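Local coordinates for protein type III restriction-modification enzyme EcoP15I Res subunit (PDB 4ZCF) that cleaves DNA 25-27 base pairs downstream of one of two inversely oriented CAGCAG sites, acting with the Mod subunit as an ATP-dependent type III restriction enzyme, at residues P115-S118 with I119-G122; M163-A166 with I167-F170; V185-S188 with G189-N192; F209-P212 with V213-L216; G234-T237 with W238-E242. All blocks are in the same frame, centred on the assembly; numbering follows the deposited sequence.

Interaction 1 (P115-S118 with I119-G122); sequences PTLS and IKAG. With AMP (adenosine monophosphate), chain H; nucleotides of chain E.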
# COMPACT_ATOMS: atom_id res chain seq x y z
N PRO C 115 13.31 23.35 -0.27
CA PRO C 115 12.25 24.37 -0.18
C PRO C 115 11.12 24.27 -1.21
O PRO C 115 10.11 24.98 -1.08
CB PRO C 115 13.03 25.66 -0.38
CG PRO C 115 14.16 25.28 -1.32
CD PRO C 115 14.40 23.80 -1.18
N THR C 116 11.32 23.43 -2.25
CA THR C 116 10.53 23.33 -3.47
C THR C 116 10.30 21.89 -3.97
O THR C 116 11.11 21.01 -3.69
CB THR C 116 11.21 24.30 -4.48
OG1 THR C 116 10.47 25.53 -4.60
CG2 THR C 116 11.55 23.70 -5.80
N LEU C 117 9.17 21.65 -4.68
CA LEU C 117 8.85 20.33 -5.24
C LEU C 117 9.81 19.91 -6.34
O LEU C 117 10.10 18.71 -6.45
CB LEU C 117 7.41 20.25 -5.74
CG LEU C 117 6.30 20.27 -4.70
CD1 LEU C 117 4.95 20.35 -5.38
CD2 LEU C 117 6.40 19.08 -3.72
N SER C 118 10.29 20.87 -7.16
CA SER C 118 11.24 20.62 -8.25
C SER C 118 12.61 20.19 -7.71
O SER C 118 13.25 19.30 -8.27
CB SER C 118 11.40 21.87 -9.12
OG SER C 118 10.16 22.45 -9.49
N ILE C 119 13.06 20.83 -6.62
CA ILE C 119 14.30 20.47 -5.95
C ILE C 119 14.07 19.10 -5.26
O ILE C 119 14.95 18.25 -5.32
CB ILE C 119 14.80 21.58 -4.97
CG1 ILE C 119 15.12 22.90 -5.72
CG2 ILE C 119 16.01 21.11 -4.15
CD1 ILE C 119 15.37 24.17 -4.78
N LYS C 120 12.86 18.87 -4.69
CA LYS C 120 12.52 17.57 -4.08
C LYS C 120 12.56 16.47 -5.12
O LYS C 120 13.17 15.44 -4.87
CB LYS C 120 11.13 17.61 -3.39
CG LYS C 120 10.91 16.45 -2.41
CD LYS C 120 9.66 16.65 -1.57
CE LYS C 120 8.45 15.94 -2.12
NZ LYS C 120 7.28 16.10 -1.23
N ALA C 121 11.98 16.69 -6.31
CA ALA C 121 11.97 15.73 -7.41
C ALA C 121 13.38 15.46 -7.97
O ALA C 121 13.73 14.30 -8.21
CB ALA C 121 11.02 16.18 -8.51
N GLY C 122 14.19 16.52 -8.12
CA GLY C 122 15.56 16.44 -8.60
C GLY C 122 16.52 15.81 -7.61
O GLY C 122 17.39 15.04 -8.01
P AMP H . 19.60 21.09 -6.12
O1P AMP H . 18.75 22.28 -5.92
O2P AMP H . 20.95 21.56 -5.70
O3P AMP H . 19.21 20.16 -5.03
O5' AMP H . 19.50 20.43 -7.57
C5' AMP H . 20.66 20.28 -8.37
C4' AMP H . 20.60 19.04 -9.20
O4' AMP H . 21.81 18.89 -9.99
C3' AMP H . 20.54 17.83 -8.34
O3' AMP H . 19.17 17.48 -8.12
C2' AMP H . 21.30 16.78 -9.04
O2' AMP H . 20.43 15.99 -9.87
C1' AMP H . 22.26 17.51 -9.93
N9 AMP H . 23.60 17.41 -9.54
C8 AMP H . 24.08 17.94 -8.43
N7 AMP H . 25.42 17.71 -8.35
C5 AMP H . 25.78 16.99 -9.57
C6 AMP H . 26.95 16.44 -10.17
N6 AMP H . 28.21 16.53 -9.53
N1 AMP H . 26.83 15.81 -11.37
C2 AMP H . 25.67 15.69 -12.00
N3 AMP H . 24.54 16.18 -11.50
C4 AMP H . 24.52 16.83 -10.31
P DA E 5 6.15 24.30 -5.58
OP1 DA E 5 7.63 24.19 -5.55
OP2 DA E 5 5.41 23.64 -6.69
O5' DA E 5 5.63 23.81 -4.15
C5' DA E 5 4.26 23.94 -3.88
C4' DA E 5 3.89 23.59 -2.45
O4' DA E 5 3.07 24.68 -1.96
C3' DA E 5 3.07 22.31 -2.34
O3' DA E 5 3.58 21.45 -1.29
C2' DA E 5 1.64 22.78 -2.10
C1' DA E 5 1.75 24.25 -1.71
N9 DA E 5 0.76 25.15 -2.34
C8 DA E 5 0.59 25.42 -3.69
N7 DA E 5 -0.42 26.23 -3.94
C5 DA E 5 -0.93 26.52 -2.67
C6 DA E 5 -2.03 27.31 -2.21
N6 DA E 5 -2.79 28.05 -3.02
N1 DA E 5 -2.23 27.42 -0.87
C2 DA E 5 -1.49 26.70 -0.03
N3 DA E 5 -0.45 25.93 -0.35
C4 DA E 5 -0.21 25.88 -1.68
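The pyrrolidine ring of P115 meets the CD1 methyl of I119 along its CG-CD bond, with P115 CD 3.7 Å from I119 CD1 and the two side chains crossing at about a right angle. R230 and F231 also pack on this proline. The methyl of T116 joins the same apolar patch, its CG2 lying 3.7 Å from I119 CG1. With CG1 beside the backbone N (chi1 -62°), the CG2 branch of I119 falls anti to it and faces the nucleotide, I119 CG2 3.5 Å from AMP O3P. Further along the helix, G122 O receives a weak hydrogen bond from the ribose O3' of AMP. Three backbone bonds wind the first turn: K120 N to T116 O, A121 N to L117 O and G122 N to S118 O. T116, at the N-cap, makes no side-chain cap; its OG1 weakly bonds OP1 of DA5 of chain E. The stronger grip on that phosphate comes from the backbone, L117 N to DA5 OP1 of chain E at 3.1 Å and a nearly straight 163°. L117 and K120 run side by side, L117 CD2 4.0 Å from K120 NZ, whose ammonium is held by V149 O and N187 OD1. The start of helix 117-128 is thus set between DNA and nucleotide: its N-terminal amide would draw the negative phosphate, while I119 and G122 line the AMP pocket. The P-T-x-x sequence following strand 109-113 and the phosphate contact are consistent with motif Ia of superfamily 2 helicases.

Interaction 2 (M163-A166 with I167-F170); sequences MPQA and IHDF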
# COMPACT_ATOMS: atom_id res chain seq x y z
N MET C 163 -0.58 8.89 9.97
CA MET C 163 0.86 8.96 10.25
C MET C 163 1.62 8.86 8.89
O MET C 163 1.50 7.82 8.23
CB MET C 163 1.25 7.84 11.23
CG MET C 163 2.73 7.78 11.58
SD MET C 163 3.39 9.26 12.41
CE MET C 163 2.93 8.93 14.15
N PRO C 164 2.32 9.94 8.41
CA PRO C 164 2.99 9.84 7.08
C PRO C 164 3.93 8.64 6.97
O PRO C 164 4.76 8.44 7.85
CB PRO C 164 3.70 11.19 6.93
CG PRO C 164 3.09 12.09 7.94
CD PRO C 164 2.56 11.25 9.05
N GLN C 165 3.73 7.77 5.93
CA GLN C 165 4.52 6.54 5.80
C GLN C 165 6.02 6.68 5.78
O GLN C 165 6.70 5.85 6.38
CB GLN C 165 4.00 5.57 4.74
CG GLN C 165 3.05 4.53 5.33
CD GLN C 165 3.70 3.30 5.96
OE1 GLN C 165 4.53 2.61 5.36
NE2 GLN C 165 3.19 2.89 7.12
N ALA C 166 6.53 7.75 5.13
CA ALA C 166 7.95 8.10 5.04
C ALA C 166 8.54 8.27 6.45
O ALA C 166 9.54 7.63 6.76
CB ALA C 166 8.12 9.37 4.24
N ILE C 167 7.86 9.07 7.32
CA ILE C 167 8.23 9.33 8.72
C ILE C 167 8.23 8.03 9.58
O ILE C 167 9.26 7.70 10.18
CB ILE C 167 7.47 10.55 9.34
CG1 ILE C 167 7.91 11.85 8.64
CG2 ILE C 167 7.71 10.65 10.88
CD1 ILE C 167 6.84 12.78 8.33
N HIS C 168 7.10 7.28 9.57
CA HIS C 168 7.00 5.98 10.26
C HIS C 168 8.22 5.11 9.90
O HIS C 168 8.98 4.77 10.79
CB HIS C 168 5.68 5.26 9.90
CG HIS C 168 5.68 3.81 10.29
ND1 HIS C 168 5.90 2.81 9.35
CD2 HIS C 168 5.61 3.24 11.52
CE1 HIS C 168 5.92 1.67 10.03
NE2 HIS C 168 5.75 1.88 11.34
N ASP C 169 8.43 4.84 8.60
CA ASP C 169 9.53 4.03 8.06
C ASP C 169 10.93 4.54 8.39
O ASP C 169 11.82 3.73 8.61
CB ASP C 169 9.41 3.91 6.53
CG ASP C 169 8.14 3.25 6.01
OD1 ASP C 169 7.41 2.64 6.82
OD2 ASP C 169 7.90 3.33 4.79
N PHE C 170 11.15 5.87 8.36
CA PHE C 170 12.45 6.46 8.64
C PHE C 170 12.78 6.30 10.13
O PHE C 170 13.86 5.84 10.46
CB PHE C 170 12.51 7.95 8.19
CG PHE C 170 13.76 8.73 8.58
CD1 PHE C 170 14.92 8.63 7.83
CD2 PHE C 170 13.75 9.59 9.68
CE1 PHE C 170 16.06 9.37 8.18
CE2 PHE C 170 14.88 10.34 10.02
CZ PHE C 170 16.03 10.21 9.28
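M163 and P164 lead into the first turn of helix 165-172, which lies in the helicase-like domain just before strand 180-186, and meet H168 and I167 there. Apolar packing comes first. P164 and I167 lie side by side, with I167 CD1 3.8 Å from P164 CB, and M163 CG sits 4.2 Å from H168 CB; P212 and L216 of helix 212-217 pack on I167. The backbone bonds are those of a regular helix: H168 N to P164 O, D169 N to Q165 O, and F170 N to A166 O. The polar side chains gather on another flank. Q165 runs alongside H168, its amide plane 37° from the imidazole, and E213 of a neighbouring subunit packs on both. The imidazole stands with CG anti to the backbone N (chi1 165°), and the nearest atom of its side chain is about 3 Å from a bound manganese ion. A carboxylate helps to hold the ring's rotation: H168 ND1 donates to D169 OD1 at 3.0 Å, reaching that oxygen on its anti side and 27° out of the carboxylate plane.

Interaction 3 (V185-S188 with G189-N192); sequences VINS and GMIN. With nucleotides of chain E; nucleotides of chain D.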
# COMPACT_ATOMS: atom_id res chain seq x y z
N VAL C 185 13.87 12.84 2.84
CA VAL C 185 13.77 14.00 1.96
C VAL C 185 12.36 14.62 2.18
O VAL C 185 11.34 13.93 2.03
CB VAL C 185 14.06 13.67 0.47
CG1 VAL C 185 14.22 14.95 -0.36
CG2 VAL C 185 15.29 12.78 0.34
N ILE C 186 12.32 15.91 2.58
CA ILE C 186 11.10 16.68 2.90
C ILE C 186 11.22 18.13 2.39
O ILE C 186 12.29 18.74 2.48
CB ILE C 186 10.81 16.62 4.45
CG1 ILE C 186 9.42 17.21 4.79
CG2 ILE C 186 11.94 17.27 5.28
CD1 ILE C 186 8.85 16.79 6.15
N ASN C 187 10.11 18.67 1.86
CA ASN C 187 10.03 20.05 1.37
C ASN C 187 9.44 20.97 2.45
O ASN C 187 9.08 20.48 3.51
CB ASN C 187 9.27 20.14 0.03
CG ASN C 187 7.83 19.68 0.09
OD1 ASN C 187 7.53 18.55 0.49
ND2 ASN C 187 6.93 20.56 -0.32
N SER C 188 9.43 22.29 2.21
CA SER C 188 8.94 23.30 3.16
C SER C 188 7.44 23.20 3.47
O SER C 188 7.05 23.38 4.63
CB SER C 188 9.26 24.70 2.66
OG SER C 188 10.66 24.86 2.57
N GLY C 189 6.64 22.92 2.43
CA GLY C 189 5.20 22.75 2.53
C GLY C 189 4.80 21.64 3.48
O GLY C 189 3.78 21.75 4.18
N MET C 190 5.62 20.57 3.54
CA MET C 190 5.39 19.43 4.42
C MET C 190 5.89 19.65 5.83
O MET C 190 5.26 19.16 6.78
CB MET C 190 5.91 18.11 3.81
CG MET C 190 5.05 17.58 2.64
SD MET C 190 3.25 17.51 2.95
CE MET C 190 3.16 16.30 4.26
N ILE C 191 6.99 20.43 5.99
CA ILE C 191 7.51 20.82 7.30
C ILE C 191 6.42 21.66 8.02
O ILE C 191 6.14 21.46 9.21
CB ILE C 191 8.86 21.59 7.09
CG1 ILE C 191 10.02 20.65 6.69
CG2 ILE C 191 9.25 22.49 8.28
CD1 ILE C 191 10.72 19.84 7.82
N ASN C 192 5.75 22.56 7.24
CA ASN C 192 4.69 23.48 7.69
C ASN C 192 3.28 22.91 7.77
O ASN C 192 2.38 23.62 8.19
CB ASN C 192 4.72 24.76 6.86
CG ASN C 192 5.97 25.57 7.09
OD1 ASN C 192 6.65 25.44 8.12
ND2 ASN C 192 6.32 26.40 6.11
P DT E 6 3.06 19.98 -0.91
OP1 DT E 6 4.17 19.22 -0.28
OP2 DT E 6 2.35 19.37 -2.05
O5' DT E 6 1.95 20.28 0.17
C5' DT E 6 2.09 21.07 1.33
C4' DT E 6 0.75 21.15 2.07
O4' DT E 6 -0.11 22.16 1.51
C3' DT E 6 -0.06 19.86 2.06
O3' DT E 6 -0.35 19.51 3.39
C2' DT E 6 -1.28 20.14 1.18
C1' DT E 6 -1.41 21.65 1.29
N1 DT E 6 -2.02 22.37 0.12
C2 DT E 6 -2.95 23.34 0.38
O2 DT E 6 -3.34 23.60 1.50
N3 DT E 6 -3.43 24.00 -0.74
C4 DT E 6 -3.08 23.78 -2.07
O4 DT E 6 -3.61 24.43 -2.98
C5 DT E 6 -2.07 22.77 -2.27
C7 DT E 6 -1.60 22.47 -3.67
C6 DT E 6 -1.60 22.13 -1.18
P DA D 19 2.29 30.69 7.94
OP1 DA D 19 2.28 29.60 8.97
OP2 DA D 19 2.12 32.10 8.36
O5' DA D 19 3.65 30.66 7.07
C5' DA D 19 4.26 29.45 6.70
C4' DA D 19 4.80 29.53 5.30
O4' DA D 19 3.73 29.69 4.35
C3' DA D 19 5.78 30.63 4.96
O3' DA D 19 7.07 30.26 5.49
C2' DA D 19 5.74 30.51 3.44
C1' DA D 19 4.32 30.04 3.12
N9 DA D 19 3.45 31.02 2.46
C8 DA D 19 2.48 31.81 3.05
N7 DA D 19 1.82 32.55 2.20
C5 DA D 19 2.40 32.27 0.98
C6 DA D 19 2.16 32.74 -0.33
N6 DA D 19 1.21 33.63 -0.59
N1 DA D 19 2.91 32.27 -1.37
C2 DA D 19 3.86 31.35 -1.10
N3 DA D 19 4.19 30.83 0.10
C4 DA D 19 3.42 31.33 1.11
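I186, on strand 180-186, packs under the helical turn that follows, and its two branches meet different residues. I186 CG1 touches M190 CB at 3.8 Å, and I186 CG2 touches I191 CD1 at 3.8 Å, both pairs crossing at about a right angle. CG1 lies anti to the backbone N (chi1 -170°), which leaves CG2 in the crowded position between N and the carbonyl carbon, turned to I191. I111, I113 and V149 close round this aliphatic group. An alanine here would lose both branches and is likely to leave a gap beneath M190 and I191, with their side chains freer to turn. The strand-to-helix turn belongs to the nucleotide-binding half of the helicase core, where strand 180-186 lies between strands 143-148 and 109-113 of the parallel sheet. The opposite character appears where the turn faces DNA. N187 ND2 donates to OP1 of DT6 of chain E at 3.1 Å and 162°, while N187 OD1 takes K120 NZ, so both ends of the amide are occupied and its rotation is fixed. M190 CG lies 3.5 Å from the same OP1, and the bend at chi2 keeps SD near it. G189, without a side chain, lets its backbone O approach DT6 C5' of chain E to 3.4 Å. At the partly exposed end, N192 N bonds S188 O; the N192 amide stays near that oxygen, and its ND2 donates to T237 OG1.

Interaction 4 (F209-P212 with V213-L216); sequences FNTP and VDAL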
# COMPACT_ATOMS: atom_id res chain seq x y z
N PHE C 209 6.36 7.90 20.98
CA PHE C 209 5.92 9.15 20.34
C PHE C 209 4.76 8.98 19.38
O PHE C 209 4.82 8.18 18.45
CB PHE C 209 7.11 9.89 19.69
CG PHE C 209 8.33 9.94 20.58
CD1 PHE C 209 8.43 10.87 21.61
CD2 PHE C 209 9.34 8.99 20.46
CE1 PHE C 209 9.55 10.89 22.46
CE2 PHE C 209 10.44 8.99 21.33
CZ PHE C 209 10.54 9.94 22.32
N ASN C 210 3.69 9.75 19.64
CA ASN C 210 2.44 9.73 18.89
C ASN C 210 2.34 10.88 17.90
O ASN C 210 1.41 10.96 17.11
CB ASN C 210 1.25 9.68 19.87
CG ASN C 210 1.46 8.69 21.01
OD1 ASN C 210 1.85 9.07 22.12
ND2 ASN C 210 1.25 7.41 20.77
N THR C 211 3.39 11.72 17.89
CA THR C 211 3.60 12.91 17.06
C THR C 211 4.81 12.72 16.11
O THR C 211 5.88 12.31 16.58
CB THR C 211 3.73 14.12 18.01
OG1 THR C 211 2.43 14.61 18.32
CG2 THR C 211 4.56 15.25 17.45
N PRO C 212 4.68 13.05 14.79
CA PRO C 212 5.83 12.92 13.87
C PRO C 212 7.08 13.74 14.26
O PRO C 212 8.18 13.18 14.20
CB PRO C 212 5.24 13.35 12.51
CG PRO C 212 3.76 13.10 12.64
CD PRO C 212 3.48 13.51 14.06
N VAL C 213 6.92 15.02 14.71
CA VAL C 213 8.03 15.86 15.17
C VAL C 213 8.79 15.30 16.40
O VAL C 213 10.02 15.29 16.39
CB VAL C 213 7.75 17.40 15.23
CG1 VAL C 213 6.64 17.76 16.21
CG2 VAL C 213 9.02 18.20 15.54
N ASP C 214 8.05 14.78 17.41
CA ASP C 214 8.64 14.16 18.62
C ASP C 214 9.38 12.86 18.25
O ASP C 214 10.41 12.54 18.86
CB ASP C 214 7.56 13.85 19.67
CG ASP C 214 6.86 15.05 20.28
OD1 ASP C 214 7.47 16.14 20.31
OD2 ASP C 214 5.73 14.88 20.77
N ALA C 215 8.86 12.13 17.25
CA ALA C 215 9.48 10.90 16.78
C ALA C 215 10.79 11.21 16.04
O ALA C 215 11.77 10.50 16.25
CB ALA C 215 8.52 10.15 15.88
N LEU C 216 10.81 12.30 15.21
CA LEU C 216 12.00 12.72 14.46
C LEU C 216 13.05 13.35 15.35
O LEU C 216 14.24 13.09 15.16
CB LEU C 216 11.65 13.64 13.29
CG LEU C 216 10.85 13.02 12.13
CD1 LEU C 216 10.01 14.04 11.44
CD2 LEU C 216 11.74 12.35 11.13
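The N-terminus of the short helix 212-217 is built here, entered from the loop through T211 at the N-cap position and P212 in the first turn. F209, two residues ahead of the cap, folds back on that turn: D214 O stands 3.7 Å above one face of its ring, offset toward the rim. The ring also reaches the side chain of D214, with F209 CD1 3.7 Å from D214 CB, while the ring and carboxylate planes are 60° apart. F209 CB lies 4.1 Å from A215 CB. T211 supplies the other packing. With OG1 beside the backbone N (chi1 -85°), the methyl falls anti to N and runs alongside the valine, T211 CG2 to V213 CG1 at 3.5 Å, and D214 OD2 comes equally near T211 CB. T211 makes no side-chain cap; its OG1 bonds D198 O in the preceding loop. Regular helix bonds start at once, A215 N to T211 O and L216 N to P212 O. P212 and L216 turn to I167 of helix 165-172, which ties this helix to its neighbour. Side-chain packing adds to the backbone bond from A215 N in holding the loop to the helix, and the proline has no N-H to offer at the helix start. The carboxylate of D214, close to the positive end of the helix dipole and salt-bridged through OD1 to R217 NH1, is probably kept ionised.

Interaction 5 (G234-T237 with W238-E242); sequences GKKT and WENIE. With nucleotides of chain D.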
# COMPACT_ATOMS: atom_id res chain seq x y z
N GLY C 234 14.00 33.86 11.11
CA GLY C 234 12.98 34.42 11.99
C GLY C 234 11.58 33.92 11.71
O GLY C 234 10.69 34.03 12.57
N LYS C 235 11.39 33.34 10.52
CA LYS C 235 10.12 32.88 9.97
C LYS C 235 9.65 31.45 10.39
O LYS C 235 10.40 30.72 11.05
CB LYS C 235 10.10 33.10 8.45
CG LYS C 235 10.43 34.53 8.00
CD LYS C 235 9.23 35.47 8.11
CE LYS C 235 9.61 36.91 7.86
NZ LYS C 235 8.46 37.82 8.09
N LYS C 236 8.40 31.08 10.00
CA LYS C 236 7.72 29.82 10.32
C LYS C 236 8.48 28.56 9.96
O LYS C 236 8.72 27.75 10.87
CB LYS C 236 6.29 29.80 9.74
CG LYS C 236 5.47 28.57 10.14
CD LYS C 236 4.60 28.80 11.38
CE LYS C 236 4.10 27.50 11.99
NZ LYS C 236 3.20 26.74 11.08
N THR C 237 8.84 28.36 8.67
CA THR C 237 9.55 27.15 8.21
C THR C 237 10.75 26.83 9.10
O THR C 237 10.86 25.70 9.60
CB THR C 237 9.93 27.22 6.71
OG1 THR C 237 8.83 27.71 5.93
CG2 THR C 237 10.38 25.87 6.17
N TRP C 238 11.63 27.84 9.33
CA TRP C 238 12.81 27.68 10.18
C TRP C 238 12.46 27.32 11.62
O TRP C 238 13.13 26.46 12.20
CB TRP C 238 13.76 28.89 10.12
CG TRP C 238 15.04 28.62 10.85
CD1 TRP C 238 15.31 28.91 12.15
CD2 TRP C 238 16.13 27.82 10.39
NE1 TRP C 238 16.52 28.38 12.52
CE2 TRP C 238 17.06 27.72 11.45
CE3 TRP C 238 16.45 27.21 9.16
CZ2 TRP C 238 18.27 27.04 11.32
CZ3 TRP C 238 17.66 26.55 9.03
CH2 TRP C 238 18.56 26.46 10.10
N GLU C 239 11.42 27.96 12.19
CA GLU C 239 11.01 27.69 13.58
C GLU C 239 10.54 26.25 13.77
O GLU C 239 10.80 25.68 14.83
CB GLU C 239 10.00 28.72 14.12
CG GLU C 239 10.53 30.15 14.24
CD GLU C 239 11.68 30.41 15.20
OE1 GLU C 239 11.46 30.34 16.43
OE2 GLU C 239 12.79 30.75 14.72
N ASN C 240 9.93 25.65 12.72
CA ASN C 240 9.47 24.26 12.71
C ASN C 240 10.63 23.28 12.67
O ASN C 240 10.52 22.21 13.28
CB ASN C 240 8.52 23.98 11.56
CG ASN C 240 7.14 24.55 11.71
OD1 ASN C 240 6.62 24.73 12.82
ND2 ASN C 240 6.49 24.79 10.59
N ILE C 241 11.72 23.61 11.92
CA ILE C 241 12.97 22.83 11.80
C ILE C 241 13.66 22.83 13.17
O ILE C 241 14.15 21.77 13.59
CB ILE C 241 13.90 23.36 10.65
CG1 ILE C 241 13.23 23.20 9.26
CG2 ILE C 241 15.31 22.70 10.68
CD1 ILE C 241 13.79 24.08 8.14
N GLU C 242 13.62 23.98 13.89
CA GLU C 242 14.16 24.09 15.27
C GLU C 242 13.53 23.07 16.24
O GLU C 242 14.22 22.60 17.14
CB GLU C 242 14.01 25.52 15.84
CG GLU C 242 15.03 26.52 15.32
CD GLU C 242 14.82 27.99 15.65
OE1 GLU C 242 13.99 28.31 16.53
OE2 GLU C 242 15.52 28.83 15.04
P DT D 20 8.31 31.26 5.71
OP1 DT D 20 9.40 30.51 6.37
OP2 DT D 20 7.79 32.49 6.35
O5' DT D 20 8.77 31.62 4.22
C5' DT D 20 9.43 30.65 3.43
C4' DT D 20 9.64 31.17 2.02
O4' DT D 20 8.35 31.50 1.45
C3' DT D 20 10.52 32.41 1.93
O3' DT D 20 11.54 32.19 0.98
C2' DT D 20 9.59 33.53 1.48
C1' DT D 20 8.41 32.79 0.86
N1 DT D 20 7.07 33.50 0.97
C2 DT D 20 6.44 33.92 -0.19
O2 DT D 20 6.87 33.75 -1.32
N3 DT D 20 5.23 34.57 0.03
C4 DT D 20 4.63 34.85 1.25
O4 DT D 20 3.56 35.46 1.25
C5 DT D 20 5.36 34.38 2.42
C7 DT D 20 4.85 34.58 3.82
C6 DT D 20 6.53 33.75 2.22
P DA D 19 2.29 30.69 7.94
OP1 DA D 19 2.28 29.60 8.97
OP2 DA D 19 2.12 32.10 8.36
O5' DA D 19 3.65 30.66 7.07
C5' DA D 19 4.26 29.45 6.70
C4' DA D 19 4.80 29.53 5.30
O4' DA D 19 3.73 29.69 4.35
C3' DA D 19 5.78 30.63 4.96
O3' DA D 19 7.07 30.26 5.49
C2' DA D 19 5.74 30.51 3.44
C1' DA D 19 4.32 30.04 3.12
N9 DA D 19 3.45 31.02 2.46
C8 DA D 19 2.48 31.81 3.05
N7 DA D 19 1.82 32.55 2.20
C5 DA D 19 2.40 32.27 0.98
C6 DA D 19 2.16 32.74 -0.33
N6 DA D 19 1.21 33.63 -0.59
N1 DA D 19 2.91 32.27 -1.37
C2 DA D 19 3.86 31.35 -1.10
N3 DA D 19 4.19 30.83 0.10
C4 DA D 19 3.42 31.33 1.11
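K236 and N240 meet one turn apart at the DNA-facing start of helix 236-242: K236 CE is 3.8 Å from N240 OD1, and N240 N bonds K236 O at 3.0 Å. The same turn receives a phosphate of chain D. OP1 of DT20 of chain D is gripped twice by T237, by its backbone N at 3.2 Å and by its OG1 at 2.9 Å. The hydroxyl points to the same phosphate oxygen as the N-H because it stands beside the backbone N (chi1 -45°). The preceding nucleotide runs along the lysine stem, with K236 CD 3.4 Å from OP1 of DA19 of chain D. In the fold, this helix is the crossover of a beta-alpha-beta unit between strands 222-226 and 248-253, and its N-terminus would favour a negative phosphate. Further out, W238 and I241 turn to F231 and to strand 222-226. T237 OG1 is also met by N192, while N240 OD1 holds K243 NZ and N240 ND2 bonds N192 OD1 weakly. A leucine in place of N240 would probably leave K243 without this partner and N192 freer to turn. Backbone bonds continue the spiral, E239 N to K235 O and I241 N to T237 O.

In the fold
All five contacts are helix starts in the helicase-like domain. Interaction 1 is a surface contact, whereas the others are partly buried. Interactions 1, 3 and 5 form the DNA-facing side: 1 and 3 are joined by a lysine-asparagine bond, 3 and 5 by an asparagine-threonine bond. Each bonds a backbone phosphate, of chain E for the first two and of chain D for the third; interaction 1 alone also touches AMP. Interactions 2 and 4 lie farther from DNA and pack directly together, F170 on L216 and M163 on P212. Their carboxylates bond near neighbours in sequence, D169 to H168 and D214 to R217, and D169 also has a long, weak ion pair with R186 of a neighbouring subunit.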